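Local atomic coordinates of CoA-binding domain-containing protein (PDB entry 1IUK), a protein that is of unknown function but probably binds coenzyme A through a Rossmann-type domain. Residues 28-33 with 53-58. Numbering follows the deposited sequence.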
ATOM      1  N   PRO A  28      10.195  -6.687   4.354  1.00 15.01           N
ATOM      2  CA  PRO A  28       8.793  -6.458   4.716  1.00 16.27           C
ATOM      3  C   PRO A  28       7.960  -6.176   3.474  1.00 18.44           C
ATOM      4  O   PRO A  28       6.790  -6.544   3.404  1.00 16.25           O
ATOM      5  CB  PRO A  28       8.856  -5.256   5.645  1.00 17.79           C
ATOM      6  CG  PRO A  28      10.218  -5.326   6.237  1.00 15.55           C
ATOM      7  CD  PRO A  28      11.104  -5.853   5.152  1.00 13.60           C
ATOM      8  N   ALA A  29       8.587  -5.514   2.502  1.00 21.13           N
ATOM      9  CA  ALA A  29       7.953  -5.165   1.235  1.00 18.56           C
ATOM     10  C   ALA A  29       7.692  -6.421   0.420  1.00 19.67           C
ATOM     11  O   ALA A  29       7.162  -6.358  -0.691  1.00 15.79           O
ATOM     12  CB  ALA A  29       8.839  -4.195   0.444  1.00 19.13           C
ATOM     13  N   HIS A  30       8.098  -7.571   0.948  1.00 18.10           N
ATOM     14  CA  HIS A  30       7.823  -8.806   0.245  1.00 16.09           C
ATOM     15  C   HIS A  30       6.946  -9.684   1.117  1.00 17.29           C
ATOM     16  O   HIS A  30       5.902 -10.162   0.670  1.00 18.46           O
ATOM     17  CB  HIS A  30       9.091  -9.578  -0.101  1.00 15.56           C
ATOM     18  CG  HIS A  30       8.817 -10.810  -0.899  1.00 15.35           C
ATOM     19  ND1 HIS A  30       8.918 -10.843  -2.272  1.00 18.59           N
ATOM     20  CD2 HIS A  30       8.342 -12.022  -0.528  1.00 18.61           C
ATOM     21  CE1 HIS A  30       8.516 -12.021  -2.714  1.00 22.88           C
ATOM     22  NE2 HIS A  30       8.161 -12.755  -1.676  1.00 20.04           N
ATOM     23  N   TYR A  31       7.345  -9.879   2.369  1.00 18.31           N
ATOM     24  CA  TYR A  31       6.559 -10.750   3.232  1.00 18.62           C
ATOM     25  C   TYR A  31       5.227 -10.190   3.727  1.00 19.31           C
ATOM     26  O   TYR A  31       4.311 -10.969   3.999  1.00 19.80           O
ATOM     27  CB  TYR A  31       7.417 -11.296   4.394  1.00 16.70           C
ATOM     28  CG  TYR A  31       7.860 -10.330   5.462  1.00 14.21           C
ATOM     29  CD1 TYR A  31       6.961  -9.842   6.408  1.00 10.16           C
ATOM     30  CD2 TYR A  31       9.208  -9.960   5.576  1.00 13.00           C
ATOM     31  CE1 TYR A  31       7.388  -9.010   7.444  1.00 14.60           C
ATOM     32  CE2 TYR A  31       9.644  -9.130   6.608  1.00 15.15           C
ATOM     33  CZ  TYR A  31       8.730  -8.657   7.538  1.00 16.00           C
ATOM     34  OH  TYR A  31       9.148  -7.822   8.550  1.00 19.57           O
ATOM     35  N   VAL A  32       5.087  -8.865   3.826  1.00 17.15           N
ATOM     36  CA  VAL A  32       3.802  -8.303   4.262  1.00 16.17           C
ATOM     37  C   VAL A  32       2.806  -8.540   3.113  1.00 18.33           C
ATOM     38  O   VAL A  32       1.682  -9.019   3.328  1.00 21.74           O
ATOM     39  CB  VAL A  32       3.922  -6.804   4.616  1.00 14.33           C
ATOM     40  CG1 VAL A  32       2.542  -6.178   4.729  1.00 10.82           C
ATOM     41  CG2 VAL A  32       4.672  -6.645   5.933  1.00 11.67           C
ATOM     42  N   PRO A  33       3.195  -8.202   1.878  1.00 17.89           N
ATOM     43  CA  PRO A  33       2.287  -8.431   0.746  1.00 18.19           C
ATOM     44  C   PRO A  33       1.914  -9.925   0.616  1.00 19.92           C
ATOM     45  O   PRO A  33       0.810 -10.285   0.187  1.00 15.02           O
ATOM     46  CB  PRO A  33       3.090  -7.938  -0.459  1.00 17.63           C
ATOM     47  CG  PRO A  33       4.081  -6.987   0.116  1.00 18.76           C
ATOM     48  CD  PRO A  33       4.432  -7.518   1.460  1.00 15.57           C
ATOM     49  N   GLU A  53       8.945  -8.384 -13.419  1.00 26.73           N
ATOM     50  CA  GLU A  53       9.135  -9.600 -12.642  1.00 30.71           C
ATOM     51  C   GLU A  53       7.845  -9.996 -11.940  1.00 29.51           C
ATOM     52  O   GLU A  53       7.117  -9.143 -11.428  1.00 30.15           O
ATOM     53  CB  GLU A  53      10.241  -9.391 -11.610  1.00 36.16           C
ATOM     54  CG  GLU A  53      11.643  -9.656 -12.129  1.00 44.42           C
ATOM     55  CD  GLU A  53      12.675  -9.635 -11.012  1.00 50.84           C
ATOM     56  OE1 GLU A  53      13.492  -8.683 -10.977  1.00 53.64           O
ATOM     57  OE2 GLU A  53      12.663 -10.566 -10.169  1.00 52.52           O
ATOM     58  N   GLU A  54       7.553 -11.290 -11.907  1.00 29.25           N
ATOM     59  CA  GLU A  54       6.335 -11.739 -11.247  1.00 28.14           C
ATOM     60  C   GLU A  54       6.484 -11.716  -9.731  1.00 26.69           C
ATOM     61  O   GLU A  54       7.336 -12.411  -9.163  1.00 26.54           O
ATOM     62  CB  GLU A  54       5.969 -13.145 -11.710  1.00 32.45           C
ATOM     63  CG  GLU A  54       4.509 -13.505 -11.508  1.00 39.37           C
ATOM     64  CD  GLU A  54       4.310 -14.994 -11.266  1.00 45.87           C
ATOM     65  OE1 GLU A  54       3.594 -15.353 -10.306  1.00 49.00           O
ATOM     66  OE2 GLU A  54       4.872 -15.809 -12.034  1.00 48.51           O
ATOM     67  N   LEU A  55       5.662 -10.903  -9.076  1.00 21.23           N
ATOM     68  CA  LEU A  55       5.695 -10.810  -7.628  1.00 20.68           C
ATOM     69  C   LEU A  55       4.280 -11.024  -7.135  1.00 21.31           C
ATOM     70  O   LEU A  55       3.344 -10.418  -7.647  1.00 23.64           O
ATOM     71  CB  LEU A  55       6.202  -9.435  -7.172  1.00 21.72           C
ATOM     72  CG  LEU A  55       7.704  -9.115  -7.267  1.00 19.93           C
ATOM     73  CD1 LEU A  55       7.987  -7.823  -6.545  1.00 21.46           C
ATOM     74  CD2 LEU A  55       8.525 -10.220  -6.652  1.00 23.68           C
ATOM     75  N   PHE A  56       4.122 -11.905  -6.157  1.00 23.00           N
ATOM     76  CA  PHE A  56       2.809 -12.187  -5.591  1.00 22.72           C
ATOM     77  C   PHE A  56       1.808 -12.662  -6.635  1.00 22.97           C
ATOM     78  O   PHE A  56       0.620 -12.353  -6.549  1.00 24.85           O
ATOM     79  CB  PHE A  56       2.285 -10.942  -4.876  1.00 20.38           C
ATOM     80  CG  PHE A  56       3.339 -10.225  -4.091  1.00 22.77           C
ATOM     81  CD1 PHE A  56       4.147 -10.922  -3.194  1.00 19.54           C
ATOM     82  CD2 PHE A  56       3.579  -8.871  -4.297  1.00 20.83           C
ATOM     83  CE1 PHE A  56       5.178 -10.291  -2.522  1.00 19.22           C
ATOM     84  CE2 PHE A  56       4.612  -8.224  -3.629  1.00 19.82           C
ATOM     85  CZ  PHE A  56       5.416  -8.934  -2.740  1.00 22.14           C
ATOM     86  N   GLY A  57       2.298 -13.416  -7.617  1.00 22.89           N
ATOM     87  CA  GLY A  57       1.431 -13.940  -8.661  1.00 26.82           C
ATOM     88  C   GLY A  57       1.084 -12.940  -9.746  1.00 29.06           C
ATOM     89  O   GLY A  57       0.379 -13.269 -10.700  1.00 29.07           O
ATOM     90  N   GLU A  58       1.586 -11.717  -9.606  1.00 28.94           N
ATOM     91  CA  GLU A  58       1.315 -10.663 -10.578  1.00 27.66           C
ATOM     92  C   GLU A  58       2.603 -10.049 -11.118  1.00 27.75           C
ATOM     93  O   GLU A  58       3.633 -10.048 -10.440  1.00 29.92           O
ATOM     94  CB  GLU A  58       0.472  -9.565  -9.927  1.00 26.87           C
ATOM     95  CG  GLU A  58      -0.935  -9.994  -9.559  1.00 32.72           C
ATOM     96  CD  GLU A  58      -1.767 -10.406 -10.773  1.00 34.28           C
ATOM     97  OE1 GLU A  58      -1.260 -10.353 -11.913  1.00 37.36           O
ATOM     98  OE2 GLU A  58      -2.936 -10.790 -10.586  1.00 39.28           O
TER
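Phe56 sits in the two-residue loop of a beta hairpin that lies against the start of helix 28-38, its CA 7.4 Å from the CA of Pro33, in a CoA-binding domain of Rossmann type. The hairpin reverses through a type I' turn from Leu55 to Glu58, closed by backbone hydrogen bonds in both directions between these two residues, Glu58 N to Leu55 O being 2.9 Å, and Phe56 leaves the turn with its ring directed at the helix. The example shows how one aromatic side chain can join two elements by packing alone. With CG anti to its own carbonyl carbon (chi1 -41°), Phe56 reaches His30 edge-to-face: its CE1 stands over the centre of the imidazole, the ring planes inclined at 53°. The imidazole is steadied from outside the contact, its ND1 hydrogen-bonded to the carbonyl oxygen of His22. Val43 and Pro45 of edge strand 42-46 also touch Phe56. Pro33 adds a CH-pi contact over one phenyl face, its CB 3.4 Å from Phe56 CZ. Were the phenyl ring cut back to a methyl group, as with an alanine here, His30 and Pro33 would probably lose their shared partner and a gap would open between hairpin and helix. Beside these contacts, Phe56 CE1 lies 3.3 Å from His30 O.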